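Local coordinates for protein N-deoxyribosyltransferase (Bacillus psychrosaccharolyticus, PDB 6EVS) that transfers 2-deoxyribosyl groups between nucleobases as a nucleoside deoxyribosyltransferase, and is a suitable biocatalyst for making modified nucleosides, at residues I110-F118 against Y127-Y137. Residues are numbered along the deposited sequence; the frame is centred on the assembly and turned at random.
Sequences ITDSLHAYF and YDFATLPIKPY
With chi1 at 174° in both Tyr117 and Tyr137, each ring swings away from its own backbone N, and the two side chains run side by side in the same direction. Their planes stand at 81°, a T-shaped stack in which the edge of Tyr137 meets the face of Tyr117: CD1 of Tyr137 sits over the centre of that ring, 3.9 Å from Tyr117 CE2. One face of Tyr137 receives the methyl of Thr111, whose CG2 lies 3.7 Å from the ring centroid, almost on its normal, in a CH-pi contact. Threonine suits this place because it offers a methyl to the ring and a hydroxyl, OG1, that hydrogen-bonds Arg52 of a third subunit.

With CG anti to the backbone N (chi1 -175°), the His115 imidazole reaches across to the turn, where NE2 gives a nearly straight hydrogen bond, 2.8 Å, to Leu132 O. Leu132 O lies close to the ring plane, although NE2 stands well above the plane of that carbonyl. Ile134 CA rests over a ring face, while Leu132 CG and CD2 pack on CD2 of the imidazole; a flat ring with a polar edge answers both demands.

Between these two clusters the C-terminal tail runs along strand 116-118, an edge strand of the chain's five-stranded parallel sheet, in the alpha/beta fold of the deoxyribosyltransferase family. A single beta bridge pairs Ala116 with Lys135: Lys135 N donates to His115 O at 3.0 Å, and Tyr117 N to Lys135 O at 2.8 Å. The small Ala116 suits this close approach, its CA lying 3.2 Å from Lys135 O, and its CB packs against Lys135 CB and Tyr127. In an offset edge-to-face stack, Phe118 turns its edge to the face of Tyr127, CZ to CD1 3.5 Å, with the planes perpendicular. Tyr127 suits this dual position, since its hydroxyl donates to Pro133 O, joining the residues on either side of the turn at 128-132.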
loop_
_atom_site.group_PDB
_atom_site.type_symbol
_atom_site.label_atom_id
_atom_site.label_comp_id
_atom_site.label_asym_id
_atom_site.label_seq_id
_atom_site.Cartn_x
_atom_site.Cartn_y
_atom_site.Cartn_z
ATOM N N ILE A 110 6.440 -18.438 4.546
ATOM C CA ILE A 110 6.079 -18.023 5.898
ATOM C C ILE A 110 7.320 -17.721 6.731
ATOM O O ILE A 110 7.413 -16.664 7.371
ATOM C CB ILE A 110 5.198 -19.103 6.554
ATOM C CG1 ILE A 110 3.815 -19.120 5.886
ATOM C CG2 ILE A 110 5.095 -18.865 8.053
ATOM C CD1 ILE A 110 2.884 -20.173 6.447
ATOM N N THR A 111 8.307 -18.632 6.730
ATOM C CA THR A 111 9.493 -18.406 7.559
ATOM C C THR A 111 10.277 -17.174 7.128
ATOM O O THR A 111 10.914 -16.524 7.967
ATOM C CB THR A 111 10.418 -19.622 7.536
ATOM O OG1 THR A 111 11.049 -19.713 6.254
ATOM C CG2 THR A 111 9.633 -20.882 7.793
ATOM N N ASP A 112 10.272 -16.845 5.837
ATOM C CA ASP A 112 11.010 -15.671 5.369
ATOM C C ASP A 112 10.222 -14.371 5.527
ATOM O O ASP A 112 10.741 -13.299 5.184
ATOM C CB ASP A 112 11.416 -15.859 3.905
ATOM C CG ASP A 112 12.517 -16.896 3.733
ATOM O OD1 ASP A 112 12.217 -18.085 3.470
ATOM O OD2 ASP A 112 13.695 -16.525 3.879
ATOM N N SER A 113 8.984 -14.455 6.022
ATOM C CA SER A 113 8.083 -13.321 6.226
ATOM C C SER A 113 7.864 -12.980 7.685
ATOM O O SER A 113 7.108 -12.048 7.973
ATOM C CB SER A 113 6.681 -13.609 5.655
ATOM O OG SER A 113 6.708 -14.222 4.401
ATOM N N LEU A 114 8.378 -13.778 8.607
ATOM C CA LEU A 114 8.049 -13.570 10.004
ATOM C C LEU A 114 9.102 -12.672 10.620
ATOM O O LEU A 114 10.227 -12.577 10.127
ATOM C CB LEU A 114 7.949 -14.904 10.763
ATOM C CG LEU A 114 9.129 -15.839 10.932
ATOM C CD1 LEU A 114 10.002 -15.420 12.117
ATOM C CD2 LEU A 114 8.625 -17.292 11.110
ATOM N N HIS A 115 8.719 -11.979 11.683
ATOM C CA HIS A 115 9.685 -11.163 12.406
ATOM C C HIS A 115 10.191 -11.848 13.665
ATOM O O HIS A 115 11.336 -11.627 14.064
ATOM C CB HIS A 115 9.064 -9.809 12.788
ATOM C CG HIS A 115 10.042 -8.878 13.429
ATOM N ND1 HIS A 115 11.087 -8.308 12.739
ATOM C CD2 HIS A 115 10.155 -8.448 14.709
ATOM C CE1 HIS A 115 11.791 -7.545 13.561
ATOM N NE2 HIS A 115 11.244 -7.608 14.762
ATOM N N ALA A 116 9.352 -12.659 14.311
ATOM C CA ALA A 116 9.755 -13.362 15.518
ATOM C C ALA A 116 9.109 -14.741 15.527
ATOM O O ALA A 116 7.933 -14.894 15.180
ATOM C CB ALA A 116 9.382 -12.570 16.779
ATOM N N TYR A 117 9.897 -15.745 15.890
ATOM C CA TYR A 117 9.471 -17.135 15.877
ATOM C C TYR A 117 9.645 -17.718 17.272
ATOM O O TYR A 117 10.704 -17.546 17.893
ATOM C CB TYR A 117 10.283 -17.937 14.852
ATOM C CG TYR A 117 10.004 -19.429 14.875
ATOM C CD1 TYR A 117 10.897 -20.321 15.478
ATOM C CD2 TYR A 117 8.846 -19.944 14.303
ATOM C CE1 TYR A 117 10.641 -21.688 15.499
ATOM C CE2 TYR A 117 8.577 -21.309 14.326
ATOM C CZ TYR A 117 9.482 -22.176 14.922
ATOM O OH TYR A 117 9.236 -23.534 14.949
ATOM N N PHE A 118 8.612 -18.418 17.753
ATOM C CA PHE A 118 8.568 -18.973 19.102
ATOM C C PHE A 118 8.177 -20.446 19.074
ATOM O O PHE A 118 7.333 -20.862 18.269
ATOM C CB PHE A 118 7.562 -18.209 19.979
ATOM C CG PHE A 118 7.834 -16.742 20.055
ATOM C CD1 PHE A 118 7.204 -15.860 19.189
ATOM C CD2 PHE A 118 8.754 -16.251 20.972
ATOM C CE1 PHE A 118 7.469 -14.500 19.256
ATOM C CE2 PHE A 118 9.026 -14.899 21.039
ATOM C CZ PHE A 118 8.392 -14.034 20.182
ATOM N N TYR A 127 9.361 -11.897 25.685
ATOM C CA TYR A 127 9.628 -11.083 24.504
ATOM C C TYR A 127 9.331 -9.608 24.769
ATOM O O TYR A 127 8.331 -9.264 25.408
ATOM C CB TYR A 127 8.778 -11.587 23.336
ATOM C CG TYR A 127 9.074 -10.933 22.010
ATOM C CD1 TYR A 127 10.196 -11.294 21.265
ATOM C CD2 TYR A 127 8.224 -9.952 21.496
ATOM C CE1 TYR A 127 10.458 -10.696 20.036
ATOM C CE2 TYR A 127 8.475 -9.359 20.272
ATOM C CZ TYR A 127 9.593 -9.728 19.548
ATOM O OH TYR A 127 9.837 -9.127 18.331
ATOM N N ASP A 128 10.195 -8.727 24.260
ATOM C CA ASP A 128 10.009 -7.285 24.416
ATOM C C ASP A 128 9.145 -6.783 23.264
ATOM O O ASP A 128 9.649 -6.485 22.179
ATOM C CB ASP A 128 11.353 -6.564 24.461
ATOM C CG ASP A 128 11.229 -5.127 24.952
ATOM O OD1 ASP A 128 10.132 -4.535 24.830
ATOM O OD2 ASP A 128 12.230 -4.588 25.462
ATOM N N PHE A 129 7.836 -6.680 23.511
ATOM C CA PHE A 129 6.899 -6.202 22.499
ATOM C C PHE A 129 7.111 -4.725 22.175
ATOM O O PHE A 129 6.784 -4.281 21.068
ATOM C CB PHE A 129 5.459 -6.409 22.980
ATOM C CG PHE A 129 4.973 -7.817 22.874
ATOM C CD1 PHE A 129 5.316 -8.755 23.836
ATOM C CD2 PHE A 129 4.155 -8.205 21.826
ATOM C CE1 PHE A 129 4.845 -10.062 23.752
ATOM C CE2 PHE A 129 3.678 -9.498 21.738
ATOM C CZ PHE A 129 4.029 -10.433 22.698
ATOM N N ALA A 130 7.632 -3.951 23.130
ATOM C CA ALA A 130 7.826 -2.519 22.910
ATOM C C ALA A 130 8.863 -2.261 21.820
ATOM O O ALA A 130 8.624 -1.471 20.898
ATOM C CB ALA A 130 8.242 -1.842 24.218
ATOM N N THR A 131 10.023 -2.926 21.907
ATOM C CA THR A 131 11.111 -2.718 20.958
ATOM C C THR A 131 11.067 -3.672 19.772
ATOM O O THR A 131 11.711 -3.395 18.750
ATOM C CB THR A 131 12.467 -2.861 21.653
ATOM O OG1 THR A 131 12.559 -4.147 22.273
ATOM C CG2 THR A 131 12.647 -1.781 22.714
ATOM N N LEU A 132 10.342 -4.786 19.891
ATOM C CA LEU A 132 10.143 -5.726 18.794
ATOM C C LEU A 132 11.469 -6.221 18.199
ATOM O O LEU A 132 11.727 -6.049 17.005
ATOM C CB LEU A 132 9.266 -5.087 17.726
ATOM C CG LEU A 132 8.559 -5.945 16.685
ATOM C CD1 LEU A 132 7.132 -6.240 17.140
ATOM C CD2 LEU A 132 8.549 -5.256 15.326
ATOM N N PRO A 133 12.320 -6.855 18.999
ATOM C CA PRO A 133 13.585 -7.342 18.452
ATOM C C PRO A 133 13.337 -8.478 17.474
ATOM O O PRO A 133 12.323 -9.186 17.533
ATOM C CB PRO A 133 14.354 -7.804 19.692
ATOM C CG PRO A 133 13.311 -8.131 20.684
ATOM C CD PRO A 133 12.163 -7.217 20.420
ATOM N N ILE A 134 14.254 -8.615 16.522
ATOM C CA ILE A 134 14.110 -9.666 15.527
ATOM C C ILE A 134 14.447 -11.001 16.178
ATOM O O ILE A 134 15.349 -11.088 17.019
ATOM C CB ILE A 134 14.992 -9.358 14.300
ATOM C CG1 ILE A 134 14.644 -10.270 13.117
ATOM C CG2 ILE A 134 16.473 -9.356 14.639
ATOM C CD1 ILE A 134 15.471 -9.981 11.876
ATOM N N LYS A 135 13.693 -12.043 15.839
ATOM C CA LYS A 135 13.886 -13.371 16.433
ATOM C C LYS A 135 13.631 -14.380 15.328
ATOM O O LYS A 135 12.553 -14.980 15.243
ATOM C CB LYS A 135 12.951 -13.576 17.625
ATOM C CG LYS A 135 13.374 -14.644 18.614
ATOM C CD LYS A 135 12.502 -14.594 19.874
ATOM C CE LYS A 135 13.353 -14.567 21.158
ATOM N NZ LYS A 135 13.742 -13.181 21.609
ATOM N N PRO A 136 14.587 -14.555 14.428
ATOM C CA PRO A 136 14.302 -15.245 13.169
ATOM C C PRO A 136 14.223 -16.757 13.325
ATOM O O PRO A 136 14.727 -17.354 14.279
ATOM C CB PRO A 136 15.481 -14.846 12.275
ATOM C CG PRO A 136 16.596 -14.564 13.227
ATOM C CD PRO A 136 15.974 -14.059 14.497
ATOM N N TYR A 137 13.547 -17.360 12.350
ATOM C CA TYR A 137 13.478 -18.804 12.200
ATOM C C TYR A 137 14.813 -19.328 11.679
ATOM O O TYR A 137 15.251 -18.948 10.588
ATOM C CB TYR A 137 12.348 -19.141 11.234
ATOM C CG TYR A 137 12.186 -20.604 10.828
ATOM C CD1 TYR A 137 11.281 -21.428 11.486
ATOM C CD2 TYR A 137 12.860 -21.122 9.731
ATOM C CE1 TYR A 137 11.091 -22.725 11.093
ATOM C CE2 TYR A 137 12.680 -22.426 9.335
ATOM C CZ TYR A 137 11.790 -23.223 10.021
ATOM O OH TYR A 137 11.594 -24.528 9.638
HETATM O O HOH W 1 12.925 -15.847 9.799
#